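Local structure of extracellular solute-binding protein, family 5 (Chelativorans sp., 6WM6) at residues Glu164-Thr168 against Gly169-Thr173; Gln263-Ala266 against Leu267-Glu271. The protein binds EDTA and probably other aminopolycarboxylates in the periplasm, apparently as the solute-binding component of an ABC transporter. One frame throughout, in Å; residues are numbered along the deposited sequence.

Interaction 1: residues Glu164-Thr168 against Gly169-Thr173; sequences EQDET and GKVVT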
ATOM      1  N   GLU A 164      27.383 -10.160  -5.392  1.00 21.43           N
ATOM      2  CA  GLU A 164      28.246 -11.332  -5.491  1.00 21.17           C
ATOM      3  C   GLU A 164      27.976 -12.263  -4.322  1.00 22.84           C
ATOM      4  O   GLU A 164      27.425 -11.858  -3.295  1.00 23.13           O
ATOM      5  CB  GLU A 164      29.725 -10.925  -5.514  1.00 26.41           C
ATOM      6  CG  GLU A 164      30.057  -9.975  -6.677  1.00 32.88           C
ATOM      7  CD  GLU A 164      31.528  -9.600  -6.768  1.00 46.97           C
ATOM      8  OE1 GLU A 164      32.252  -9.687  -5.753  1.00 39.76           O
ATOM      9  OE2 GLU A 164      31.964  -9.209  -7.874  1.00 55.00           O
ATOM     10  N   GLN A 165      28.330 -13.528  -4.490  1.00 22.06           N
ATOM     11  CA  GLN A 165      28.170 -14.531  -3.450  1.00 21.09           C
ATOM     12  C   GLN A 165      29.456 -15.316  -3.284  1.00 22.67           C
ATOM     13  O   GLN A 165      30.285 -15.407  -4.199  1.00 25.03           O
ATOM     14  CB  GLN A 165      27.015 -15.491  -3.736  1.00 22.45           C
ATOM     15  CG  GLN A 165      27.218 -16.365  -4.961  1.00 23.10           C
ATOM     16  CD  GLN A 165      25.993 -17.185  -5.300  1.00 25.83           C
ATOM     17  OE1 GLN A 165      25.347 -17.770  -4.421  1.00 24.40           O
ATOM     18  NE2 GLN A 165      25.663 -17.250  -6.584  1.00 26.64           N
ATOM     19  N   ASP A 166      29.630 -15.870  -2.089  1.00 22.81           N
ATOM     20  CA  ASP A 166      30.791 -16.692  -1.779  1.00 24.67           C
ATOM     21  C   ASP A 166      30.604 -18.098  -2.347  1.00 23.94           C
ATOM     22  O   ASP A 166      29.582 -18.422  -2.950  1.00 23.73           O
ATOM     23  CB  ASP A 166      30.998 -16.767  -0.265  1.00 24.39           C
ATOM     24  CG  ASP A 166      29.975 -17.662   0.393  1.00 25.03           C
ATOM     25  OD1 ASP A 166      28.774 -17.568   0.031  1.00 24.89           O
ATOM     26  OD2 ASP A 166      30.360 -18.490   1.252  1.00 28.13           O
ATOM     27  N   GLU A 167      31.595 -18.968  -2.111  1.00 25.89           N
ATOM     28  CA  GLU A 167      31.544 -20.304  -2.683  1.00 28.10           C
ATOM     29  C   GLU A 167      30.436 -21.158  -2.086  1.00 26.02           C
ATOM     30  O   GLU A 167      29.928 -22.067  -2.755  1.00 31.10           O
ATOM     31  CB  GLU A 167      32.895 -21.008  -2.496  1.00 48.68           C
ATOM     32  CG  GLU A 167      32.920 -22.444  -3.012  1.00 80.00           C
ATOM     33  CD  GLU A 167      32.517 -22.555  -4.474  1.00 95.40           C
ATOM     34  OE1 GLU A 167      33.068 -21.800  -5.304  1.00 99.22           O
ATOM     35  OE2 GLU A 167      31.644 -23.393  -4.789  1.00 97.77           O
ATOM     36  N   THR A 168      30.038 -20.893  -0.839  1.00 23.28           N
ATOM     37  CA  THR A 168      28.963 -21.681  -0.242  1.00 23.41           C
ATOM     38  C   THR A 168      27.595 -21.268  -0.756  1.00 24.54           C
ATOM     39  O   THR A 168      26.632 -22.016  -0.573  1.00 23.72           O
ATOM     40  CB  THR A 168      28.958 -21.578   1.289  1.00 24.34           C
ATOM     41  OG1 THR A 168      28.463 -20.289   1.683  1.00 25.27           O
ATOM     42  CG2 THR A 168      30.345 -21.812   1.865  1.00 26.61           C
ATOM     43  N   GLY A 169      27.488 -20.080  -1.359  1.00 22.07           N
ATOM     44  CA  GLY A 169      26.212 -19.537  -1.760  1.00 21.04           C
ATOM     45  C   GLY A 169      25.444 -18.855  -0.652  1.00 20.33           C
ATOM     46  O   GLY A 169      24.365 -18.307  -0.920  1.00 22.03           O
ATOM     47  N   LYS A 170      25.955 -18.864   0.577  1.00 18.42           N
ATOM     48  CA  LYS A 170      25.183 -18.351   1.709  1.00 20.20           C
ATOM     49  C   LYS A 170      25.599 -16.966   2.170  1.00 18.43           C
ATOM     50  O   LYS A 170      24.923 -16.411   3.040  1.00 21.66           O
ATOM     51  CB  LYS A 170      25.220 -19.337   2.876  1.00 19.62           C
ATOM     52  CG  LYS A 170      24.549 -20.693   2.561  1.00 19.68           C
ATOM     53  CD  LYS A 170      23.023 -20.569   2.495  1.00 20.16           C
ATOM     54  CE  LYS A 170      22.325 -21.915   2.243  1.00 19.24           C
ATOM     55  NZ  LYS A 170      20.851 -21.807   2.434  1.00 20.31           N
ATOM     56  N   VAL A 171      26.640 -16.368   1.597  1.00 18.62           N
ATOM     57  CA  VAL A 171      27.062 -15.015   1.933  1.00 20.18           C
ATOM     58  C   VAL A 171      26.958 -14.164   0.674  1.00 20.06           C
ATOM     59  O   VAL A 171      27.654 -14.424  -0.320  1.00 21.36           O
ATOM     60  CB  VAL A 171      28.481 -14.971   2.509  1.00 21.07           C
ATOM     61  CG1 VAL A 171      28.827 -13.551   2.948  1.00 24.94           C
ATOM     62  CG2 VAL A 171      28.623 -15.922   3.680  1.00 22.76           C
ATOM     63  N   VAL A 172      26.095 -13.154   0.707  1.00 18.81           N
ATOM     64  CA  VAL A 172      25.764 -12.320  -0.446  1.00 19.67           C
ATOM     65  C   VAL A 172      26.189 -10.897  -0.129  1.00 19.10           C
ATOM     66  O   VAL A 172      25.788 -10.343   0.898  1.00 19.48           O
ATOM     67  CB  VAL A 172      24.254 -12.374  -0.749  1.00 21.56           C
ATOM     68  CG1 VAL A 172      23.918 -11.503  -1.948  1.00 24.02           C
ATOM     69  CG2 VAL A 172      23.811 -13.798  -0.964  1.00 23.34           C
ATOM     70  N   THR A 173      26.985 -10.299  -1.009  1.00 19.46           N
ATOM     71  CA  THR A 173      27.503  -8.946  -0.822  1.00 19.20           C
ATOM     72  C   THR A 173      26.973  -8.030  -1.915  1.00 19.44           C
ATOM     73  O   THR A 173      27.238  -8.258  -3.105  1.00 19.71           O
ATOM     74  CB  THR A 173      29.034  -8.955  -0.820  1.00 22.02           C
ATOM     75  OG1 THR A 173      29.516  -9.810   0.230  1.00 24.52           O
ATOM     76  CG2 THR A 173      29.602  -7.557  -0.599  1.00 22.11           C
TER

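Interaction 2: residues Gln263-Ala266 against Leu267-Glu271; sequences QLTA and LENGE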
ATOM      1  N   GLN A 263     -18.988 -10.359   1.665  1.00 28.86           N
ATOM      2  CA  GLN A 263     -17.988 -11.079   2.456  1.00 24.70           C
ATOM      3  C   GLN A 263     -18.470 -11.334   3.881  1.00 22.75           C
ATOM      4  O   GLN A 263     -18.215 -12.409   4.437  1.00 23.29           O
ATOM      5  CB  GLN A 263     -16.654 -10.340   2.409  1.00 28.21           C
ATOM      6  CG  GLN A 263     -16.049 -10.369   0.997  1.00 30.34           C
ATOM      7  CD  GLN A 263     -14.583  -9.972   0.909  1.00 40.18           C
ATOM      8  OE1 GLN A 263     -14.004  -9.999  -0.181  1.00 47.77           O
ATOM      9  NE2 GLN A 263     -13.981  -9.608   2.024  1.00 30.82           N
ATOM     10  N   LEU A 264     -19.203 -10.392   4.480  1.00 25.66           N
ATOM     11  CA  LEU A 264     -19.692 -10.626   5.835  1.00 26.75           C
ATOM     12  C   LEU A 264     -20.727 -11.748   5.861  1.00 23.82           C
ATOM     13  O   LEU A 264     -20.753 -12.563   6.795  1.00 25.12           O
ATOM     14  CB  LEU A 264     -20.240  -9.329   6.426  1.00 33.52           C
ATOM     15  CG  LEU A 264     -20.398  -9.254   7.941  1.00 37.77           C
ATOM     16  CD1 LEU A 264     -19.167  -9.688   8.715  1.00 32.47           C
ATOM     17  CD2 LEU A 264     -20.755  -7.811   8.312  1.00 45.80           C
ATOM     18  N   THR A 265     -21.567 -11.837   4.826  1.00 27.76           N
ATOM     19  CA  THR A 265     -22.513 -12.942   4.742  1.00 29.20           C
ATOM     20  C   THR A 265     -21.791 -14.285   4.651  1.00 25.63           C
ATOM     21  O   THR A 265     -22.177 -15.257   5.313  1.00 26.18           O
ATOM     22  CB  THR A 265     -23.445 -12.742   3.544  1.00 34.11           C
ATOM     23  OG1 THR A 265     -24.246 -11.569   3.758  1.00 37.68           O
ATOM     24  CG2 THR A 265     -24.358 -13.947   3.351  1.00 34.63           C
ATOM     25  N   ALA A 266     -20.726 -14.348   3.850  1.00 25.61           N
ATOM     26  CA  ALA A 266     -19.956 -15.581   3.725  1.00 23.64           C
ATOM     27  C   ALA A 266     -19.325 -15.982   5.057  1.00 22.62           C
ATOM     28  O   ALA A 266     -19.224 -17.176   5.380  1.00 23.78           O
ATOM     29  CB  ALA A 266     -18.882 -15.412   2.649  1.00 24.74           C
ATOM     30  N   LEU A 267     -18.862 -14.997   5.838  1.00 21.66           N
ATOM     31  CA  LEU A 267     -18.289 -15.293   7.150  1.00 20.69           C
ATOM     32  C   LEU A 267     -19.357 -15.857   8.084  1.00 20.26           C
ATOM     33  O   LEU A 267     -19.129 -16.867   8.770  1.00 22.75           O
ATOM     34  CB  LEU A 267     -17.644 -14.017   7.713  1.00 18.74           C
ATOM     35  CG  LEU A 267     -17.011 -14.127   9.078  1.00 19.28           C
ATOM     36  CD1 LEU A 267     -15.791 -15.003   9.108  1.00 21.32           C
ATOM     37  CD2 LEU A 267     -16.645 -12.701   9.574  1.00 21.26           C
ATOM     38  N   GLU A 268     -20.524 -15.213   8.123  1.00 22.67           N
ATOM     39  CA  GLU A 268     -21.606 -15.684   8.981  1.00 25.38           C
ATOM     40  C   GLU A 268     -22.057 -17.086   8.596  1.00 22.44           C
ATOM     41  O   GLU A 268     -22.384 -17.901   9.473  1.00 28.13           O
ATOM     42  CB  GLU A 268     -22.780 -14.710   8.901  1.00 28.55           C
ATOM     43  CG  GLU A 268     -23.949 -15.088   9.806  1.00 45.72           C
ATOM     44  CD  GLU A 268     -25.063 -14.056   9.797  1.00 62.70           C
ATOM     45  OE1 GLU A 268     -24.949 -13.055   9.056  1.00 64.24           O
ATOM     46  OE2 GLU A 268     -26.055 -14.253  10.535  1.00 59.29           O
ATOM     47  N   ASN A 269     -22.048 -17.402   7.299  1.00 25.45           N
ATOM     48  CA  ASN A 269     -22.497 -18.702   6.817  1.00 27.71           C
ATOM     49  C   ASN A 269     -21.444 -19.792   6.949  1.00 28.12           C
ATOM     50  O   ASN A 269     -21.726 -20.949   6.618  1.00 29.87           O
ATOM     51  CB  ASN A 269     -22.894 -18.615   5.338  1.00 32.04           C
ATOM     52  CG  ASN A 269     -24.119 -17.757   5.108  1.00 51.32           C
ATOM     53  OD1 ASN A 269     -24.935 -17.561   6.008  1.00 56.45           O
ATOM     54  ND2 ASN A 269     -24.256 -17.243   3.890  1.00 50.96           N
ATOM     55  N   GLY A 270     -20.220 -19.462   7.377  1.00 25.15           N
ATOM     56  CA  GLY A 270     -19.172 -20.445   7.498  1.00 25.50           C
ATOM     57  C   GLY A 270     -18.410 -20.752   6.230  1.00 25.20           C
ATOM     58  O   GLY A 270     -17.541 -21.635   6.252  1.00 27.91           O
ATOM     59  N   GLU A 271     -18.691 -20.040   5.135  1.00 23.21           N
ATOM     60  CA  GLU A 271     -18.002 -20.274   3.874  1.00 24.17           C
ATOM     61  C   GLU A 271     -16.559 -19.788   3.930  1.00 21.44           C
ATOM     62  O   GLU A 271     -15.685 -20.313   3.228  1.00 22.81           O
ATOM     63  CB  GLU A 271     -18.747 -19.541   2.760  1.00 26.46           C
ATOM     64  CG  GLU A 271     -18.168 -19.693   1.369  1.00 45.31           C
ATOM     65  CD  GLU A 271     -19.044 -19.045   0.304  1.00 63.17           C
ATOM     66  OE1 GLU A 271     -20.188 -18.657   0.631  1.00 60.01           O
ATOM     67  OE2 GLU A 271     -18.589 -18.923  -0.852  1.00 66.98           O
TER
HETATM   68  O   HOH W   1     -23.643 -11.139   8.000  1.00 50.50           O

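Interaction 1: residues Glu164-Thr168 against Gly169-Thr173
Asp166 and Val171 meet where the chain folds back on itself, their side chains crossing at about a right angle. Asp166 CB lies 4.1 Å from Val171 O. CG follows, 3.7 Å from Val171 CB. Asp166 OD1 accepts Val171 N, 2.9 Å away, from above the carboxylate plane. OD2 turns back into the bend, where its syn lone pair takes the hydroxyl of Thr168, OG1 to OD2 2.6 Å. A weak bond from Thr168 N reaches the same oxygen, and Val171 CG2 lies against it. CG lies between the backbone N and the carbonyl carbon (chi1 74°), which tucks the carboxylate inside the loop. This is the tip of a beta hairpin: strands 160-165 and 171-176 run antiparallel, and Asp166 to Gly169 form a type I turn. Gly169 N bonds to Asp166 O, and Gly169 has a positive phi (82°) that would press a CB against the carbonyl before it. Thr168 OG1 also accepts Lys170 N at 3.1 Å. With alanine replacing Asp166, Val171 N and the Thr168 hydroxyl would probably lose the oxygens that receive them, leaving the turn freer to move. Behind the turn, Asp166 N bonds to Val171 O. In the hydrogen-bonded pair beyond, Glu164 N to Thr173 O is 3.0 Å and Thr173 N to Glu164 O 2.8 Å. Gln165 bonds to Asp132 through NE2 and sets OE1 3.3 Å from Gly169 CA.

Interaction 2: residues Gln263-Ala266 against Leu267-Glu271
Ala266 and Glu271 join in a local contact at the C-terminal end of helix 263-268, which lies against strands 274-275 and 524-537. Glu271 N donates to Ala266 O at 2.9 Å, in the carbonyl plane. The Glu271 side chain runs back beside the helix, and its OE1 comes 4.0 Å from Ala266 CB. CG is anti to the backbone N (chi1 -179°) and the chain is extended, which carries the carboxylate out to a salt bridge from OE2 to Arg255. The helix before it is held by bonds from Leu267 N to Gln263 O and from Glu268 N to Leu264 O. Asn269 N donates to Thr265 O at 2.9 Å. The ending is a Schellman motif. Gly270 has a positive phi (84°), at which a CB would be jammed against the preceding carbonyl. Its N bonds to Leu267 O at 3.1 Å, inside the wider loop closed by Glu271 and Ala266. On the buried side, Leu264 and Leu267 slant across each other, CD1 of Leu264 to CD2 of Leu267 4.0 Å. Both also touch Ile535. The Thr265 and Asn269 side chains lie side by side, pointing the same way. Thr265 CG2 is 3.3 Å from Asn269 ND2. Asn269 CG swings beside its own backbone N (chi1 -67°), which brings the amide over Thr265 O. A water donates to Glu268 OE1 at 2.5 Å and, weakly, to Leu264 O.

The two contacts are independent: their centres are 48 Å apart, and they share no strand or helix. Interaction 1 lies at the surface, at the tip of a hairpin in a four-stranded antiparallel sheet. Interaction 2 is partly buried, with one side of its helix on strands and the other exposed. Both reverse or end a regular element with a glycine at positive phi. Their chemistry differs. At 164-173 a carboxylate and a hydroxyl take up backbone N-H groups at and just after the turn. At 263-271 backbone carbonyls do that work, leucines supply apolar packing, and one glutamate finds its charge partner, Arg255, outside the segments.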